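Local coordinates for thioredoxin family protein (Streptococcus pneumoniae, PDB 2YP6) that probably acts as a surface-exposed, lipid-linked thiol-disulfide oxidoreductase of the thioredoxin fold that contributes to resistance against extracellular oxidative stress, at residues 119-122 against 123-127. Residues are numbered along the deposited sequence; the frame is centred on the assembly and turned at random.
Sequences EQFP and QWFQE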
loop_
_atom_site.group_PDB
_atom_site.type_symbol
_atom_site.label_atom_id
_atom_site.label_comp_id
_atom_site.label_asym_id
_atom_site.label_seq_id
_atom_site.Cartn_x
_atom_site.Cartn_y
_atom_site.Cartn_z
ATOM N N GLU A 119 -1.943 14.124 12.888
ATOM C CA GLU A 119 -2.643 15.388 12.625
ATOM C C GLU A 119 -2.115 16.064 11.375
ATOM O O GLU A 119 -2.880 16.648 10.612
ATOM C CB GLU A 119 -2.532 16.359 13.809
ATOM C CG GLU A 119 -3.170 15.858 15.088
ATOM C CD GLU A 119 -2.216 15.022 15.925
ATOM O OE1 GLU A 119 -1.065 14.817 15.485
ATOM O OE2 GLU A 119 -2.616 14.572 17.021
ATOM N N GLN A 120 -0.805 15.993 11.163
ATOM C CA GLN A 120 -0.183 16.715 10.069
ATOM C C GLN A 120 -0.283 15.979 8.735
ATOM O O GLN A 120 -0.349 16.616 7.680
ATOM C CB GLN A 120 1.285 17.010 10.377
ATOM C CG GLN A 120 1.508 17.968 11.579
ATOM C CD GLN A 120 0.922 19.373 11.396
ATOM O OE1 GLN A 120 0.295 19.685 10.379
ATOM N NE2 GLN A 120 1.130 20.227 12.398
ATOM N N PHE A 121 -0.274 14.653 8.767
ATOM C CA PHE A 121 -0.200 13.892 7.523
ATOM C C PHE A 121 -1.331 14.188 6.530
ATOM O O PHE A 121 -1.065 14.427 5.348
ATOM C CB PHE A 121 -0.097 12.387 7.762
ATOM C CG PHE A 121 0.026 11.609 6.488
ATOM C CD1 PHE A 121 1.256 11.447 5.876
ATOM C CD2 PHE A 121 -1.100 11.104 5.866
ATOM C CE1 PHE A 121 1.364 10.787 4.675
ATOM C CE2 PHE A 121 -0.999 10.445 4.668
ATOM C CZ PHE A 121 0.238 10.280 4.077
ATOM N N PRO A 122 -2.582 14.158 6.990
ATOM C CA PRO A 122 -3.661 14.354 6.019
ATOM C C PRO A 122 -3.637 15.727 5.364
ATOM O O PRO A 122 -3.947 15.820 4.174
ATOM C CB PRO A 122 -4.942 14.109 6.828
ATOM C CG PRO A 122 -4.542 14.014 8.250
ATOM C CD PRO A 122 -3.075 13.826 8.339
ATOM N N GLN A 123 -3.231 16.753 6.104
ATOM C CA GLN A 123 -3.112 18.094 5.561
ATOM C C GLN A 123 -2.060 18.107 4.451
ATOM O O GLN A 123 -2.300 18.608 3.343
ATOM C CB GLN A 123 -2.748 19.097 6.677
ATOM C CG GLN A 123 -2.220 20.441 6.148
ATOM C CD GLN A 123 -1.874 21.454 7.254
ATOM O OE1 GLN A 123 -1.655 21.091 8.415
ATOM N NE2 GLN A 123 -1.821 22.731 6.883
ATOM N N TRP A 124 -0.900 17.533 4.741
ATOM C CA TRP A 124 0.167 17.428 3.754
ATOM C C TRP A 124 -0.293 16.643 2.499
ATOM O O TRP A 124 -0.033 17.051 1.370
ATOM C CB TRP A 124 1.382 16.732 4.383
ATOM C CG TRP A 124 2.461 16.472 3.397
ATOM C CD1 TRP A 124 3.419 17.351 2.991
ATOM C CD2 TRP A 124 2.693 15.259 2.661
ATOM N NE1 TRP A 124 4.236 16.758 2.061
ATOM C CE2 TRP A 124 3.810 15.481 1.835
ATOM C CE3 TRP A 124 2.070 14.009 2.623
ATOM C CZ2 TRP A 124 4.307 14.509 0.973
ATOM C CZ3 TRP A 124 2.577 13.046 1.784
ATOM C CH2 TRP A 124 3.687 13.300 0.974
ATOM N N PHE A 125 -0.973 15.526 2.717
ATOM C CA PHE A 125 -1.409 14.642 1.636
ATOM C C PHE A 125 -2.300 15.419 0.670
ATOM O O PHE A 125 -2.114 15.389 -0.549
ATOM C CB PHE A 125 -2.170 13.470 2.261
ATOM C CG PHE A 125 -2.525 12.365 1.308
ATOM C CD1 PHE A 125 -1.600 11.415 0.948
ATOM C CD2 PHE A 125 -3.806 12.261 0.820
ATOM C CE1 PHE A 125 -1.947 10.390 0.095
ATOM C CE2 PHE A 125 -4.151 11.249 -0.022
ATOM C CZ PHE A 125 -3.227 10.308 -0.376
ATOM N N GLN A 126 -3.252 16.140 1.240
ATOM C CA GLN A 126 -4.201 16.917 0.447
ATOM C C GLN A 126 -3.524 18.050 -0.308
ATOM O O GLN A 126 -3.910 18.361 -1.429
ATOM C CB GLN A 126 -5.318 17.447 1.345
ATOM C CG GLN A 126 -6.145 18.536 0.700
ATOM C CD GLN A 126 -7.570 18.593 1.235
ATOM O OE1 GLN A 126 -7.913 17.907 2.207
ATOM N NE2 GLN A 126 -8.414 19.406 0.591
ATOM N N GLU A 127 -2.511 18.657 0.300
ATOM C CA GLU A 127 -1.792 19.789 -0.300
ATOM C C GLU A 127 -0.985 19.354 -1.520
ATOM O O GLU A 127 -0.689 20.167 -2.385
ATOM C CB GLU A 127 -0.811 20.396 0.696
ATOM C CG GLU A 127 -1.381 21.358 1.710
ATOM C CD GLU A 127 -0.385 21.653 2.828
ATOM O OE1 GLU A 127 0.842 21.550 2.592
ATOM O OE2 GLU A 127 -0.831 21.972 3.951
#
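Three successive i to i+4 bonds run from the amides of Trp124, Phe125 and Gln126 back to the carbonyls of Gln120, Phe121 and Pro122, the backbone ladder of an alpha-helix seen over one short example. Trp124 N reaches Gln120 O at 3.1 Å. Phe125 N lies 2.9 Å from Phe121 O, whereas Gln126 N meets Pro122 O at 3.0 Å. The next rung, Glu127 N to Gln123 O, continues the series. Pro122 has no N-H to give, which costs little near the N-terminal end of a helix. Gln120 N is bonded to Thr117 OG1, and Trp124 O accepts from Gln128 NE2.

The apolar face gathers an aromatic cluster. The Phe121 ring, its CG anti to the backbone N (chi1 -178°), sets CE1 against Trp124 CZ3 at 3.9 Å and CZ against Phe125 CD1 at 3.8 Å. Both neighbouring rings are inclined to it, the six-membered ring of the indole by 45° and the Phe125 ring by 33°.

Lys116 makes a cation-pi contact with Trp124, and Tyr130 meets Phe125 edge-to-face. Helix 120-127 is the crossover between the parallel strands 102-108 and 135-137 of the thioredoxin-fold sheet, and Phe121 and Phe125 press on Val135 of the latter strand.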